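Cow rumen GH26 endo-mannanase (Metagenome, PDB 6UEH) hydrolyses internal beta-1,4-mannosidic bonds of mannans, probably including galactomannan, as a ruminal glycoside hydrolase of family 26. Local coordinates at residues P212-D217 with Q259-A264; F205-Y210 with A293-R298. One frame throughout, in Å; residues are numbered along the deposited sequence.

Both contacts lie in the family 26 hydrolase part, a TIM barrel, with centres about 14 Å apart. Along the chain the order is 205-210, 212-217, 259-264 and 293-298, so the two inner segments form contact 1 and the two outer ones contact 2. Segments 205-210 and 212-217 are separated by Asn211 alone: they end barrel strand 202-206 and run on through the loop before helix 220-230. Contact 2 lays the start of this run on helix 280-301; contact 1 lays its later part on strand 261-262, the last strand before that helix in the chain. The two adjoin where Trp216 N probably bonds to Asn209 O, 2.9 Å away. Together they tie one barrel loop to the long excursion after strand 234-238.

Contact 1: residues P212-D217 with Q259-A264; sequences PLYGWD and QQCTYA
A single cysteine sulfur carries this small contact: Cys261 SG touches the side chains of both Leu213 and Tyr214 and meets the tyrosine ring at its edge instead of over a face. The sulfur lies 3.5 Å from Leu213 CD1 and 3.7 Å from Tyr214 CD1. Its line to the centroid of the Tyr214 ring measures 4.8 Å and leans 75° from the ring normal, a Cys sulfur-aromatic contact made with the CD1-CE1 side. Behind the sulfur, Cys261 CB comes within 3.9 Å of Tyr214 CE1, so the whole short side chain runs alongside that rim. Leu213 takes part mainly through one methyl, with its CB 4.0 Å from the sulfur.

Torsions bring the groups together. Tyr214 holds CG between its backbone N and carbonyl carbon (chi1 52°), which keeps the ring beside the sulfur, while SG of Cys261 stands anti to the carbonyl carbon (chi1 -58°). No hydrogen bond crosses between the segments; the contact rests on van der Waals and sulfur-aromatic packing, and Cys261 and Leu213 are both buried.

Each backbone is shaped by its own turn. On one side Asn211 OD1 accepts from the N-H groups of both Leu213 and Tyr214, the first forming an Asx turn. On the other, Thr262 OG1 accepts from Ala264 N at 2.9 Å, an ST turn that bends the chain beyond the cysteine.

Strand 261-262 pairs antiparallel with strand 243-244, forming a small two-stranded antiparallel sheet beside the barrel. Leu213 also bonds through its backbone to Val256 and packs on Tyr284, so the loop between strand 202-206 and helix 220-230 is held between that small sheet and the first turns of helix 280-301.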
loop_
_atom_site.group_PDB
_atom_site.type_symbol
_atom_site.label_atom_id
_atom_site.label_comp_id
_atom_site.label_asym_id
_atom_site.label_seq_id
_atom_site.Cartn_x
_atom_site.Cartn_y
_atom_site.Cartn_z
ATOM N N PRO A 212 -8.214 2.208 -28.397
ATOM C CA PRO A 212 -8.298 2.605 -29.809
ATOM C C PRO A 212 -7.322 1.897 -30.754
ATOM O O PRO A 212 -7.343 2.189 -31.950
ATOM C CB PRO A 212 -7.978 4.108 -29.769
ATOM C CG PRO A 212 -8.135 4.513 -28.336
ATOM C CD PRO A 212 -7.723 3.312 -27.557
ATOM N N LEU A 213 -6.496 0.991 -30.239
ATOM C CA LEU A 213 -5.436 0.381 -31.041
ATOM C C LEU A 213 -5.788 -1.018 -31.540
ATOM O O LEU A 213 -5.664 -1.314 -32.728
ATOM C CB LEU A 213 -4.138 0.326 -30.233
ATOM C CG LEU A 213 -3.585 1.683 -29.796
ATOM C CD1 LEU A 213 -2.353 1.513 -28.923
ATOM C CD2 LEU A 213 -3.267 2.546 -31.010
ATOM N N TYR A 214 -6.214 -1.875 -30.621
ATOM C CA TYR A 214 -6.577 -3.248 -30.947
ATOM C C TYR A 214 -7.851 -3.628 -30.202
ATOM O O TYR A 214 -8.086 -4.798 -29.898
ATOM C CB TYR A 214 -5.437 -4.207 -30.592
ATOM C CG TYR A 214 -4.935 -4.061 -29.170
ATOM C CD1 TYR A 214 -3.942 -3.142 -28.854
ATOM C CD2 TYR A 214 -5.456 -4.837 -28.143
ATOM C CE1 TYR A 214 -3.482 -3.000 -27.558
ATOM C CE2 TYR A 214 -5.001 -4.703 -26.839
ATOM C CZ TYR A 214 -4.013 -3.783 -26.554
ATOM O OH TYR A 214 -3.556 -3.643 -25.261
ATOM N N GLY A 215 -8.668 -2.620 -29.918
ATOM C CA GLY A 215 -9.831 -2.779 -29.067
ATOM C C GLY A 215 -10.839 -3.815 -29.515
ATOM O O GLY A 215 -11.097 -3.983 -30.707
ATOM N N TRP A 216 -11.401 -4.522 -28.541
ATOM C CA TRP A 216 -12.487 -5.458 -28.790
ATOM C C TRP A 216 -13.397 -5.487 -27.569
ATOM O O TRP A 216 -13.296 -4.620 -26.698
ATOM C CB TRP A 216 -11.953 -6.857 -29.130
ATOM C CG TRP A 216 -10.956 -7.437 -28.156
ATOM C CD1 TRP A 216 -9.700 -6.969 -27.885
ATOM C CD2 TRP A 216 -11.121 -8.619 -27.359
ATOM N NE1 TRP A 216 -9.084 -7.774 -26.956
ATOM C CE2 TRP A 216 -9.934 -8.794 -26.618
ATOM C CE3 TRP A 216 -12.161 -9.539 -27.193
ATOM C CZ2 TRP A 216 -9.758 -9.852 -25.727
ATOM C CZ3 TRP A 216 -11.984 -10.592 -26.307
ATOM C CH2 TRP A 216 -10.792 -10.738 -25.586
ATOM N N ASP A 217 -14.290 -6.468 -27.512
ATOM C CA ASP A 217 -15.259 -6.564 -26.423
ATOM C C ASP A 217 -15.044 -7.852 -25.633
ATOM O O ASP A 217 -15.564 -8.901 -26.008
ATOM C CB ASP A 217 -16.691 -6.509 -26.979
ATOM C CG ASP A 217 -17.748 -6.342 -25.892
ATOM O OD1 ASP A 217 -17.433 -6.528 -24.699
ATOM O OD2 ASP A 217 -18.909 -6.034 -26.237
ATOM N N GLN A 259 0.922 -6.642 -30.132
ATOM C CA GLN A 259 2.346 -6.955 -30.059
ATOM C C GLN A 259 3.195 -5.712 -30.324
ATOM O O GLN A 259 4.344 -5.634 -29.891
ATOM C CB GLN A 259 2.717 -8.057 -31.055
ATOM C CG GLN A 259 1.710 -9.190 -31.144
ATOM C CD GLN A 259 0.714 -8.989 -32.271
ATOM O OE1 GLN A 259 1.088 -8.936 -33.444
ATOM N NE2 GLN A 259 -0.559 -8.870 -31.920
ATOM N N GLN A 260 2.624 -4.748 -31.040
ATOM C CA GLN A 260 3.314 -3.498 -31.339
ATOM C C GLN A 260 2.885 -2.391 -30.384
ATOM O O GLN A 260 3.186 -1.217 -30.598
ATOM C CB GLN A 260 3.061 -3.069 -32.786
ATOM C CG GLN A 260 3.997 -3.709 -33.798
ATOM C CD GLN A 260 3.867 -5.217 -33.846
ATOM O OE1 GLN A 260 2.807 -5.748 -34.174
ATOM N NE2 GLN A 260 4.947 -5.916 -33.513
ATOM N N CYS A 261 2.173 -2.774 -29.331
ATOM C CA CYS A 261 1.768 -1.833 -28.297
ATOM C C CYS A 261 2.476 -2.160 -26.990
ATOM O O CYS A 261 3.021 -3.253 -26.827
ATOM C CB CYS A 261 0.254 -1.861 -28.103
ATOM S SG CYS A 261 -0.684 -1.496 -29.601
ATOM N N THR A 262 2.471 -1.211 -26.063
ATOM C CA THR A 262 3.098 -1.423 -24.767
ATOM C C THR A 262 2.464 -0.533 -23.706
ATOM O O THR A 262 1.922 0.531 -24.015
ATOM C CB THR A 262 4.620 -1.151 -24.826
ATOM O OG1 THR A 262 5.232 -1.536 -23.587
ATOM C CG2 THR A 262 4.899 0.323 -25.088
ATOM N N TYR A 263 2.512 -0.981 -22.457
ATOM C CA TYR A 263 2.145 -0.121 -21.341
ATOM C C TYR A 263 3.408 0.284 -20.592
ATOM O O TYR A 263 3.347 0.988 -19.586
ATOM C CB TYR A 263 1.154 -0.817 -20.397
ATOM C CG TYR A 263 1.539 -2.222 -19.968
ATOM C CD1 TYR A 263 2.704 -2.463 -19.248
ATOM C CD2 TYR A 263 0.716 -3.304 -20.257
ATOM C CE1 TYR A 263 3.052 -3.738 -18.851
ATOM C CE2 TYR A 263 1.055 -4.585 -19.859
ATOM C CZ TYR A 263 2.224 -4.794 -19.157
ATOM O OH TYR A 263 2.568 -6.065 -18.759
ATOM N N ALA A 264 4.550 -0.179 -21.091
ATOM C CA ALA A 264 5.830 0.028 -20.423
ATOM C C ALA A 264 6.481 1.345 -20.835
ATOM O O ALA A 264 5.833 2.215 -21.417
ATOM C CB ALA A 264 6.768 -1.136 -20.708
#

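Contact 2: residues F205-Y210 with A293-R298; sequences FDFMNY and AEQLQR
The turn that leaves the C-terminal end of barrel strand 202-206 packs here on helix 280-301, with Tyr210 and Gln295 stacked at the centre. The glutamine amide lies almost flat over the phenol, the two planes 13° apart, and Gln295 CD comes 3.4 Å from Tyr210 CE1. Nearer the backbone, Gln295 CG makes a CH-pi contact over the same ring, 3.6 Å from its centroid and 16° off the normal. A bend in the glutamine chain (chi2 -52°) folds the amide back across the ring.

Two bonds to OE1 hold the amide. Arg298, one turn further along the helix, donates through NH1 to Gln295 OE1 at 2.8 Å, using a lone pair in the carbonyl plane, and Thr221 OG1 bonds to the same oxygen. A water 2.8 Å from Tyr210 OH accepts from that hydroxyl and also from Arg298 NH1, bridging the two segments. Glu222 forms a salt bridge with Arg298 NH2, which probably steadies the guanidinium and, through it, the amide. An alanine in place of Gln295 would probably uncover this face of Tyr210 and leave Arg298 NH1 and the Thr221 hydroxyl without their shared carbonyl.

Deeper in, the Phe207 side chain makes apolar contacts: CE1 lies 4.0 Å from Gln295 CB, the two side chains meeting at a slant, and Phe207 CE2 meets Leu296 CD2 at 4.1 Å. Phe207 and Leu296 both pack on Leu306 of barrel strand 306-309, two strands along. The type I turn from Phe207 to Tyr210, closed by Tyr210 N to Phe207 O at 3.2 Å, starts the side chains of Phe207 and Tyr210 toward the helix. A beta-alpha turn at the C-terminal end of strand 202-206 thus packs on an outer helix, within the alternating strand-helix order of a (beta/alpha)8 barrel.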
loop_
_atom_site.group_PDB
_atom_site.type_symbol
_atom_site.label_atom_id
_atom_site.label_comp_id
_atom_site.label_asym_id
_atom_site.label_seq_id
_atom_site.Cartn_x
_atom_site.Cartn_y
_atom_site.Cartn_z
ATOM N N PHE A 205 -11.143 -6.391 -12.025
ATOM C CA PHE A 205 -11.320 -6.383 -13.471
ATOM C C PHE A 205 -10.278 -5.481 -14.126
ATOM O O PHE A 205 -9.423 -4.916 -13.445
ATOM C CB PHE A 205 -12.729 -5.908 -13.846
ATOM C CG PHE A 205 -13.840 -6.706 -13.211
ATOM C CD1 PHE A 205 -14.317 -6.377 -11.951
ATOM C CD2 PHE A 205 -14.424 -7.768 -13.884
ATOM C CE1 PHE A 205 -15.347 -7.102 -11.368
ATOM C CE2 PHE A 205 -15.453 -8.495 -13.310
ATOM C CZ PHE A 205 -15.917 -8.159 -12.054
ATOM N N ASP A 206 -10.357 -5.343 -15.446
ATOM C CA ASP A 206 -9.462 -4.452 -16.183
ATOM C C ASP A 206 -10.082 -4.059 -17.520
ATOM O O ASP A 206 -10.615 -4.907 -18.233
ATOM C CB ASP A 206 -8.098 -5.111 -16.411
ATOM C CG ASP A 206 -6.991 -4.096 -16.651
ATOM O OD1 ASP A 206 -7.017 -3.413 -17.697
ATOM O OD2 ASP A 206 -6.090 -3.986 -15.792
ATOM N N PHE A 207 -9.997 -2.775 -17.859
ATOM C CA PHE A 207 -10.641 -2.253 -19.060
ATOM C C PHE A 207 -9.677 -2.031 -20.221
ATOM O O PHE A 207 -9.977 -1.273 -21.141
ATOM C CB PHE A 207 -11.362 -0.939 -18.742
ATOM C CG PHE A 207 -12.589 -1.114 -17.897
ATOM C CD1 PHE A 207 -13.800 -1.449 -18.478
ATOM C CD2 PHE A 207 -12.531 -0.951 -16.523
ATOM C CE1 PHE A 207 -14.932 -1.620 -17.704
ATOM C CE2 PHE A 207 -13.660 -1.118 -15.747
ATOM C CZ PHE A 207 -14.861 -1.453 -16.338
ATOM N N MET A 208 -8.532 -2.707 -20.189
ATOM C CA MET A 208 -7.471 -2.463 -21.164
ATOM C C MET A 208 -7.887 -2.737 -22.612
ATOM O O MET A 208 -7.393 -2.089 -23.536
ATOM C CB MET A 208 -6.239 -3.304 -20.815
ATOM C CG MET A 208 -6.510 -4.798 -20.737
ATOM S SD MET A 208 -5.097 -5.720 -20.099
ATOM C CE MET A 208 -3.869 -5.337 -21.342
ATOM N N ASN A 209 -8.799 -3.682 -22.817
ATOM C CA ASN A 209 -9.143 -4.098 -24.175
ATOM C C ASN A 209 -10.166 -3.196 -24.862
ATOM O O ASN A 209 -10.479 -3.385 -26.036
ATOM C CB ASN A 209 -9.638 -5.544 -24.168
ATOM C CG ASN A 209 -8.518 -6.532 -23.922
ATOM O OD1 ASN A 209 -7.415 -6.371 -24.446
ATOM N ND2 ASN A 209 -8.786 -7.550 -23.109
ATOM N N TYR A 210 -10.678 -2.212 -24.133
ATOM C CA TYR A 210 -11.521 -1.188 -24.735
ATOM C C TYR A 210 -10.655 -0.006 -25.161
ATOM O O TYR A 210 -10.827 1.105 -24.662
ATOM C CB TYR A 210 -12.603 -0.720 -23.762
ATOM C CG TYR A 210 -13.538 -1.804 -23.259
ATOM C CD1 TYR A 210 -14.696 -2.133 -23.956
ATOM C CD2 TYR A 210 -13.273 -2.478 -22.074
ATOM C CE1 TYR A 210 -15.559 -3.116 -23.488
ATOM C CE2 TYR A 210 -14.127 -3.459 -21.599
ATOM C CZ TYR A 210 -15.268 -3.775 -22.309
ATOM O OH TYR A 210 -16.115 -4.750 -21.833
ATOM N N ALA A 293 -14.552 5.795 -20.754
ATOM C CA ALA A 293 -15.716 6.472 -20.185
ATOM C C ALA A 293 -17.011 5.855 -20.691
ATOM O O ALA A 293 -18.009 5.799 -19.968
ATOM C CB ALA A 293 -15.679 7.957 -20.508
ATOM N N GLU A 294 -16.984 5.393 -21.937
ATOM C CA GLU A 294 -18.138 4.751 -22.548
ATOM C C GLU A 294 -18.566 3.531 -21.738
ATOM O O GLU A 294 -19.753 3.301 -21.523
ATOM C CB GLU A 294 -17.823 4.353 -23.993
ATOM C CG GLU A 294 -18.971 3.683 -24.727
ATOM C CD GLU A 294 -18.638 3.376 -26.179
ATOM O OE1 GLU A 294 -19.466 2.731 -26.855
ATOM O OE2 GLU A 294 -17.550 3.781 -26.644
ATOM N N GLN A 295 -17.589 2.758 -21.280
ATOM C CA GLN A 295 -17.874 1.574 -20.479
ATOM C C GLN A 295 -18.285 1.937 -19.053
ATOM O O GLN A 295 -19.195 1.327 -18.488
ATOM C CB GLN A 295 -16.660 0.644 -20.465
ATOM C CG GLN A 295 -16.305 0.122 -21.841
ATOM C CD GLN A 295 -17.499 -0.498 -22.544
ATOM O OE1 GLN A 295 -18.235 -1.291 -21.957
ATOM N NE2 GLN A 295 -17.703 -0.130 -23.806
ATOM N N LEU A 296 -17.616 2.931 -18.478
ATOM C CA LEU A 296 -17.921 3.376 -17.122
ATOM C C LEU A 296 -19.317 3.984 -17.039
ATOM O O LEU A 296 -19.977 3.899 -16.001
ATOM C CB LEU A 296 -16.876 4.386 -16.643
ATOM C CG LEU A 296 -15.462 3.813 -16.511
ATOM C CD1 LEU A 296 -14.483 4.877 -16.030
ATOM C CD2 LEU A 296 -15.468 2.611 -15.574
ATOM N N GLN A 297 -19.757 4.593 -18.136
ATOM C CA GLN A 297 -21.089 5.182 -18.207
ATOM C C GLN A 297 -22.162 4.102 -18.156
ATOM O O GLN A 297 -23.206 4.283 -17.531
ATOM C CB GLN A 297 -21.243 6.020 -19.479
ATOM C CG GLN A 297 -22.610 6.674 -19.623
ATOM C CD GLN A 297 -22.878 7.706 -18.544
ATOM O OE1 GLN A 297 -22.065 8.603 -18.315
ATOM N NE2 GLN A 297 -24.021 7.583 -17.871
ATOM N N ARG A 298 -21.900 2.979 -18.821
ATOM C CA ARG A 298 -22.810 1.838 -18.785
ATOM C C ARG A 298 -23.000 1.370 -17.340
ATOM O O ARG A 298 -24.118 1.076 -16.911
ATOM C CB ARG A 298 -22.282 0.693 -19.652
ATOM C CG ARG A 298 -22.140 1.022 -21.132
ATOM C CD ARG A 298 -21.485 -0.133 -21.873
ATOM N NE ARG A 298 -22.324 -1.328 -21.852
ATOM C CZ ARG A 298 -21.866 -2.563 -22.015
ATOM N NH1 ARG A 298 -20.572 -2.768 -22.195
ATOM N NH2 ARG A 298 -22.699 -3.594 -21.991
HETATM O O HOH W 1 -18.711 -5.026 -22.899
#